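Local coordinates for haloacid dehalogenase-like hydrolase (Bacteroides thetaiotaomicron, PDB 4JB3), which removes the phosphate from D-ribitol 5-phosphate and D-ribitol 1-phosphate, and also hydrolyses 5-amino-6-(5-phospho-D-ribitylamino)uracil, at residues Leu129-Pro134 / Tyr163-Lys169. Sequence-based numbering, arbitrary orientation.
Sequences LSNTNP and YQLGHTK
Lys169 NZ donates to Leu129 O at 3.0 Å, tilted out of the plane of that carbonyl, and also forms salt bridges with Asp30, probably the nucleophile, and Asp193. This joins the segments that carry motifs II and III of the HAD Rossmann-like fold: Ser130, at the end of strand 125-130, matches the motif II hydroxyl residue and hydrogen-bonds Asp30, while Lys169 matches the motif III lysine. Its chain leaves the backbone extended, then bends at chi3 (-71°), which brings NZ to Leu129 O at the end of strand 125-130; the nearest atom of the Lys169 side chain lies about 5 Å from the bound sodium. The amide of Asn131 grips the lysine backbone twice. OD1 takes the N-H of Lys169 on a lone pair, in the carbonyl plane, at 2.8 Å, though the N-H is bent to 138°. On the other branch ND2 gives a nearly straight bond to Lys169 O, 3.0 Å long. Because ND2 also meets Tyr62 O, both ends of the amide are engaged and its flip is fixed. A water accepts from Asn131 N and, weakly, from Lys169 NZ. Thr168 CB and CG2 pack against OD1, crossing the asparagine at about a right angle. Farther out, the Tyr163 ring has Thr132 CG2 at its edge, 4.0 Å from CE2, and Pro134 over one face, where CD makes a CH-pi contact 3.7 Å from the ring centroid, only 8° off the normal.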
loop_
_atom_site.group_PDB
_atom_site.type_symbol
_atom_site.label_atom_id
_atom_site.label_comp_id
_atom_site.label_asym_id
_atom_site.label_seq_id
_atom_site.Cartn_x
_atom_site.Cartn_y
_atom_site.Cartn_z
ATOM N N LEU A 129 -4.296 2.395 -4.117
ATOM C CA LEU A 129 -4.470 3.626 -3.345
ATOM C C LEU A 129 -3.757 3.396 -2.033
ATOM O O LEU A 129 -4.192 2.570 -1.222
ATOM C CB LEU A 129 -5.954 3.936 -3.124
ATOM C CG LEU A 129 -6.299 5.141 -2.240
ATOM C CD1 LEU A 129 -5.854 6.445 -2.891
ATOM C CD2 LEU A 129 -7.794 5.192 -1.925
ATOM N N SER A 130 -2.637 4.089 -1.826
ATOM C CA SER A 130 -1.780 3.734 -0.708
ATOM C C SER A 130 -1.049 4.888 -0.071
ATOM O O SER A 130 -0.605 5.833 -0.752
ATOM C CB SER A 130 -0.762 2.677 -1.148
ATOM O OG SER A 130 -0.117 2.111 -0.016
ATOM N N ASN A 131 -0.913 4.798 1.247
ATOM C CA ASN A 131 0.031 5.624 1.972
ATOM C C ASN A 131 1.425 5.075 1.769
ATOM O O ASN A 131 1.741 3.947 2.182
ATOM C CB ASN A 131 -0.274 5.612 3.464
ATOM C CG ASN A 131 -1.552 6.317 3.800
ATOM O OD1 ASN A 131 -2.154 6.982 2.958
ATOM N ND2 ASN A 131 -1.983 6.179 5.048
ATOM N N THR A 132 2.266 5.872 1.134
ATOM C CA THR A 132 3.602 5.416 0.839
ATOM C C THR A 132 4.528 6.602 0.629
ATOM O O THR A 132 4.163 7.740 0.921
ATOM C CB THR A 132 3.594 4.403 -0.352
ATOM O OG1 THR A 132 4.859 3.734 -0.439
ATOM C CG2 THR A 132 3.260 5.091 -1.670
ATOM N N ASN A 133 5.733 6.326 0.142
ATOM C CA ASN A 133 6.757 7.342 0.046
ATOM C C ASN A 133 7.760 6.957 -1.030
ATOM O O ASN A 133 7.763 5.809 -1.484
ATOM C CB ASN A 133 7.405 7.556 1.422
ATOM C CG ASN A 133 8.127 6.338 1.921
ATOM O OD1 ASN A 133 9.166 5.957 1.384
ATOM N ND2 ASN A 133 7.583 5.716 2.961
ATOM N N PRO A 134 8.594 7.914 -1.465
ATOM C CA PRO A 134 9.550 7.641 -2.544
ATOM C C PRO A 134 10.562 6.549 -2.238
ATOM O O PRO A 134 11.034 5.891 -3.175
ATOM C CB PRO A 134 10.269 8.982 -2.718
ATOM C CG PRO A 134 9.283 9.996 -2.260
ATOM C CD PRO A 134 8.548 9.348 -1.121
ATOM N N TYR A 163 1.988 10.458 -1.247
ATOM C CA TYR A 163 3.008 11.511 -1.260
ATOM C C TYR A 163 2.932 12.395 -2.502
ATOM O O TYR A 163 3.474 13.507 -2.517
ATOM C CB TYR A 163 4.412 10.931 -1.053
ATOM C CG TYR A 163 4.982 10.138 -2.205
ATOM C CD1 TYR A 163 5.740 10.756 -3.190
ATOM C CD2 TYR A 163 4.788 8.763 -2.291
ATOM C CE1 TYR A 163 6.279 10.023 -4.241
ATOM C CE2 TYR A 163 5.338 8.017 -3.325
ATOM C CZ TYR A 163 6.076 8.654 -4.294
ATOM O OH TYR A 163 6.626 7.926 -5.335
ATOM N N GLN A 164 2.248 11.917 -3.535
ATOM C CA GLN A 164 2.063 12.720 -4.735
ATOM C C GLN A 164 0.757 13.494 -4.698
ATOM O O GLN A 164 0.548 14.404 -5.497
ATOM C CB GLN A 164 2.090 11.824 -5.966
ATOM C CG GLN A 164 3.431 11.185 -6.197
ATOM C CD GLN A 164 3.494 10.482 -7.529
ATOM O OE1 GLN A 164 2.527 9.862 -7.951
ATOM N NE2 GLN A 164 4.631 10.588 -8.205
ATOM N N LEU A 165 -0.110 13.145 -3.752
ATOM C CA LEU A 165 -1.449 13.721 -3.690
ATOM C C LEU A 165 -1.676 14.683 -2.525
ATOM O O LEU A 165 -2.677 15.413 -2.509
ATOM C CB LEU A 165 -2.500 12.612 -3.681
ATOM C CG LEU A 165 -2.440 11.693 -4.899
ATOM C CD1 LEU A 165 -3.488 10.594 -4.774
ATOM C CD2 LEU A 165 -2.668 12.512 -6.155
ATOM N N GLY A 166 -0.770 14.685 -1.549
ATOM C CA GLY A 166 -0.826 15.669 -0.476
ATOM C C GLY A 166 -1.665 15.282 0.733
ATOM O O GLY A 166 -1.884 16.111 1.624
ATOM N N HIS A 167 -2.138 14.043 0.770
ATOM C CA HIS A 167 -2.973 13.565 1.873
ATOM C C HIS A 167 -2.674 12.101 2.099
ATOM O O HIS A 167 -2.314 11.394 1.155
ATOM C CB HIS A 167 -4.467 13.676 1.524
ATOM C CG HIS A 167 -4.911 15.053 1.150
ATOM N ND1 HIS A 167 -5.331 15.979 2.078
ATOM C CD2 HIS A 167 -5.019 15.654 -0.058
ATOM C CE1 HIS A 167 -5.664 17.099 1.459
ATOM N NE2 HIS A 167 -5.491 16.924 0.162
ATOM N N THR A 168 -2.842 11.634 3.336
ATOM C CA THR A 168 -2.777 10.207 3.641
ATOM C C THR A 168 -4.138 9.684 4.077
ATOM O O THR A 168 -4.889 10.397 4.759
ATOM C CB THR A 168 -1.757 9.893 4.758
ATOM O OG1 THR A 168 -1.880 10.865 5.806
ATOM C CG2 THR A 168 -0.354 9.926 4.211
ATOM N N LYS A 169 -4.450 8.446 3.690
ATOM C CA LYS A 169 -5.616 7.744 4.228
ATOM C C LYS A 169 -5.460 7.761 5.747
ATOM O O LYS A 169 -4.348 7.586 6.249
ATOM C CB LYS A 169 -5.650 6.296 3.727
ATOM C CG LYS A 169 -5.784 6.157 2.205
ATOM C CD LYS A 169 -5.926 4.677 1.824
ATOM C CE LYS A 169 -4.612 3.989 2.038
ATOM N NZ LYS A 169 -4.668 2.554 1.695
HETATM O O HOH W 1 -1.963 2.727 3.059
#